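Local coordinates for protein lipolytic enzyme, g-d-s-l (Clostridium thermocellum, PDB 2W47) that carries a family 6 carbohydrate-binding module, a beta-sandwich domain that holds a calcium ion in its glycan pocket, at residues A[15-20]-A[30-35]. Sequence-based numbering, arbitrary orientation.
Sequences YNAILE and CYVNYH. With CA (calcium ion), chain C; AQA (4-deoxy-beta-L-threo-hex-4-enopyranuronic acid), chain B.
E20 grips Y31 and N33 across a two-stranded antiparallel beta hairpin, 17-20 against 31-34, that lines the glycan pocket of this family 6 carbohydrate-binding beta-sandwich. The Y31 hydroxyl donates to E20 OE1 over a short 2.6 Å between OH and OE1. It meets the anti side of that oxygen. N33 ND2 donates to E20 OE2 at 2.9 Å. This bond is nearly straight (172°) and lies in the amide plane of N33, but it comes from above the carboxylate plane. Held at both oxygens, the carboxylate is probably limited in its rotation. E20 puts CG between its backbone N and carbonyl carbon (chi1 74°) and then runs extended, and this brings the carboxylate alongside N33, within reach of ND2. E20 CG lies 3.4 Å from Y31 CE1.

The amide of N33 works at both ends. While ND2 holds E20, OD1 binds the calcium ion at 2.2 Å. Y34 O, N36 and O6B of 4-deoxy-beta-L-threo-hex-4-enopyranuronic acid (AQA) bind the same ion, with three waters. AQA O3 also sits 2.8 Å from E20 OE1.

Behind this shell, paired backbone bonds join I18 to N33 and E20 to Y31. A17, L19, V32 and Y34 point to the other face of the hairpin, where V32 and Y34 pack on I42 of strand 41-48. At the far end H35 N donates to N16 O, and N16 C lies over the centre of one face of the H35 ring, 3.4 Å above its plane.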
loop_
_atom_site.group_PDB
_atom_site.type_symbol
_atom_site.label_atom_id
_atom_site.label_comp_id
_atom_site.label_asym_id
_atom_site.label_seq_id
_atom_site.Cartn_x
_atom_site.Cartn_y
_atom_site.Cartn_z
ATOM N N TYR A 15 -5.334 -10.995 -1.558
ATOM C CA TYR A 15 -6.203 -11.707 -2.476
ATOM C C TYR A 15 -5.586 -11.638 -3.858
ATOM O O TYR A 15 -5.250 -10.558 -4.333
ATOM C CB TYR A 15 -7.586 -11.065 -2.496
ATOM C CG TYR A 15 -8.471 -11.547 -3.623
ATOM C CD1 TYR A 15 -9.079 -12.799 -3.562
ATOM C CD2 TYR A 15 -8.707 -10.749 -4.740
ATOM C CE1 TYR A 15 -9.893 -13.250 -4.599
ATOM C CE2 TYR A 15 -9.521 -11.192 -5.783
ATOM C CZ TYR A 15 -10.107 -12.437 -5.699
ATOM O OH TYR A 15 -10.911 -12.865 -6.738
ATOM N N ASN A 16 -5.431 -12.783 -4.509
ATOM C CA ASN A 16 -4.773 -12.834 -5.814
ATOM C C ASN A 16 -3.431 -12.095 -5.800
ATOM O O ASN A 16 -3.114 -11.260 -6.659
ATOM C CB ASN A 16 -5.713 -12.362 -6.930
ATOM C CG ASN A 16 -6.692 -13.437 -7.331
ATOM O OD1 ASN A 16 -6.490 -14.608 -7.022
ATOM N ND2 ASN A 16 -7.747 -13.050 -8.028
ATOM N N ALA A 17 -2.669 -12.419 -4.766
ATOM C CA ALA A 17 -1.348 -11.886 -4.514
ATOM C C ALA A 17 -0.671 -12.909 -3.607
ATOM O O ALA A 17 -1.362 -13.712 -2.962
ATOM C CB ALA A 17 -1.461 -10.540 -3.822
ATOM N N ILE A 18 0.657 -12.885 -3.574
ATOM C CA ILE A 18 1.430 -13.784 -2.718
ATOM C C ILE A 18 2.429 -13.009 -1.874
ATOM O O ILE A 18 2.688 -11.831 -2.134
ATOM C CB ILE A 18 2.180 -14.859 -3.551
ATOM C CG1 ILE A 18 3.313 -14.230 -4.394
ATOM C CG2 ILE A 18 1.188 -15.659 -4.397
ATOM C CD1 ILE A 18 4.197 -15.222 -5.154
ATOM N N LEU A 19 2.990 -13.679 -0.869
ATOM C CA LEU A 19 4.136 -13.179 -0.130
ATOM C C LEU A 19 5.361 -13.864 -0.711
ATOM O O LEU A 19 5.386 -15.092 -0.854
ATOM C CB LEU A 19 4.015 -13.530 1.353
ATOM C CG LEU A 19 2.796 -12.962 2.082
ATOM C CD1 LEU A 19 2.775 -13.391 3.543
ATOM C CD2 LEU A 19 2.761 -11.440 1.960
ATOM N N GLU A 20 6.375 -13.080 -1.059
ATOM C CA GLU A 20 7.594 -13.649 -1.623
ATOM C C GLU A 20 8.828 -12.898 -1.150
ATOM O O GLU A 20 8.725 -11.869 -0.463
ATOM C CB GLU A 20 7.527 -13.723 -3.150
ATOM C CG GLU A 20 7.666 -12.401 -3.847
ATOM C CD GLU A 20 7.750 -12.520 -5.356
ATOM O OE1 GLU A 20 8.354 -11.608 -5.959
ATOM O OE2 GLU A 20 7.211 -13.492 -5.934
ATOM N N CYS A 30 9.256 -10.426 4.207
ATOM C CA CYS A 30 8.827 -10.634 2.830
ATOM C C CYS A 30 8.127 -9.388 2.315
ATOM O O CYS A 30 8.027 -8.381 3.011
ATOM C CB CYS A 30 7.870 -11.840 2.757
ATOM S SG CYS A 30 6.364 -11.665 3.763
ATOM N N TYR A 31 7.629 -9.477 1.088
ATOM C CA TYR A 31 6.814 -8.427 0.491
ATOM C C TYR A 31 5.700 -9.087 -0.317
ATOM O O TYR A 31 5.722 -10.306 -0.542
ATOM C CB TYR A 31 7.677 -7.507 -0.385
ATOM C CG TYR A 31 8.335 -8.214 -1.552
ATOM C CD1 TYR A 31 7.666 -8.363 -2.772
ATOM C CD2 TYR A 31 9.626 -8.729 -1.442
ATOM C CE1 TYR A 31 8.260 -9.015 -3.849
ATOM C CE2 TYR A 31 10.239 -9.373 -2.517
ATOM C CZ TYR A 31 9.557 -9.504 -3.718
ATOM O OH TYR A 31 10.158 -10.147 -4.772
ATOM N N VAL A 32 4.726 -8.284 -0.735
ATOM C CA VAL A 32 3.618 -8.782 -1.548
ATOM C C VAL A 32 3.916 -8.639 -3.033
ATOM O O VAL A 32 4.324 -7.582 -3.492
ATOM C CB VAL A 32 2.306 -8.032 -1.254
ATOM C CG1 VAL A 32 1.161 -8.651 -2.041
ATOM C CG2 VAL A 32 1.986 -8.064 0.228
ATOM N N ASN A 33 3.691 -9.720 -3.772
ATOM C CA ASN A 33 3.720 -9.707 -5.226
ATOM C C ASN A 33 2.324 -10.049 -5.720
ATOM O O ASN A 33 1.842 -11.161 -5.505
ATOM C CB ASN A 33 4.771 -10.706 -5.721
ATOM C CG ASN A 33 4.716 -10.955 -7.218
ATOM O OD1 ASN A 33 4.035 -10.255 -7.969
ATOM N ND2 ASN A 33 5.424 -11.990 -7.653
ATOM N N TYR A 34 1.664 -9.071 -6.342
ATOM C CA TYR A 34 0.321 -9.248 -6.879
ATOM C C TYR A 34 0.340 -10.232 -8.038
ATOM O O TYR A 34 1.293 -10.257 -8.811
ATOM C CB TYR A 34 -0.191 -7.913 -7.421
ATOM C CG TYR A 34 -0.680 -6.909 -6.396
ATOM C CD1 TYR A 34 0.208 -6.201 -5.593
ATOM C CD2 TYR A 34 -2.036 -6.617 -6.284
ATOM C CE1 TYR A 34 -0.236 -5.255 -4.681
ATOM C CE2 TYR A 34 -2.499 -5.668 -5.374
ATOM C CZ TYR A 34 -1.591 -4.999 -4.570
ATOM O OH TYR A 34 -2.008 -4.056 -3.655
ATOM N N HIS A 35 -0.716 -11.029 -8.194
ATOM C CA HIS A 35 -0.908 -11.736 -9.461
ATOM C C HIS A 35 -0.953 -10.707 -10.581
ATOM O O HIS A 35 -1.462 -9.596 -10.394
ATOM C CB HIS A 35 -2.227 -12.504 -9.468
ATOM C CG HIS A 35 -2.245 -13.720 -8.597
ATOM N ND1 HIS A 35 -1.193 -14.084 -7.781
ATOM C CD2 HIS A 35 -3.213 -14.647 -8.398
ATOM C CE1 HIS A 35 -1.507 -15.192 -7.132
ATOM N NE2 HIS A 35 -2.731 -15.547 -7.482
HETATM CA CA CA C . 3.146 -9.100 -9.664
HETATM O O6A AQA B . 5.660 -8.382 -12.955
HETATM C C6 AQA B . 5.785 -8.603 -11.718
HETATM O O6B AQA B . 4.877 -8.335 -10.891
HETATM C C5 AQA B . 6.924 -9.133 -11.271
HETATM O O5 AQA B . 7.957 -9.396 -12.265
HETATM C C4 AQA B . 7.116 -9.383 -9.955
HETATM C C3 AQA B . 8.316 -10.190 -9.498
HETATM O O3 AQA B . 8.653 -9.908 -8.132
HETATM C C2 AQA B . 9.486 -9.838 -10.408
HETATM O O2 AQA B . 10.653 -10.581 -10.053
HETATM C C1 AQA B . 9.117 -10.133 -11.858
HETATM O O HOH W 1 3.269 -7.265 -7.877
HETATM O O HOH W 2 3.992 -11.029 -10.732
HETATM O O HOH W 3 1.583 -7.559 -10.419
#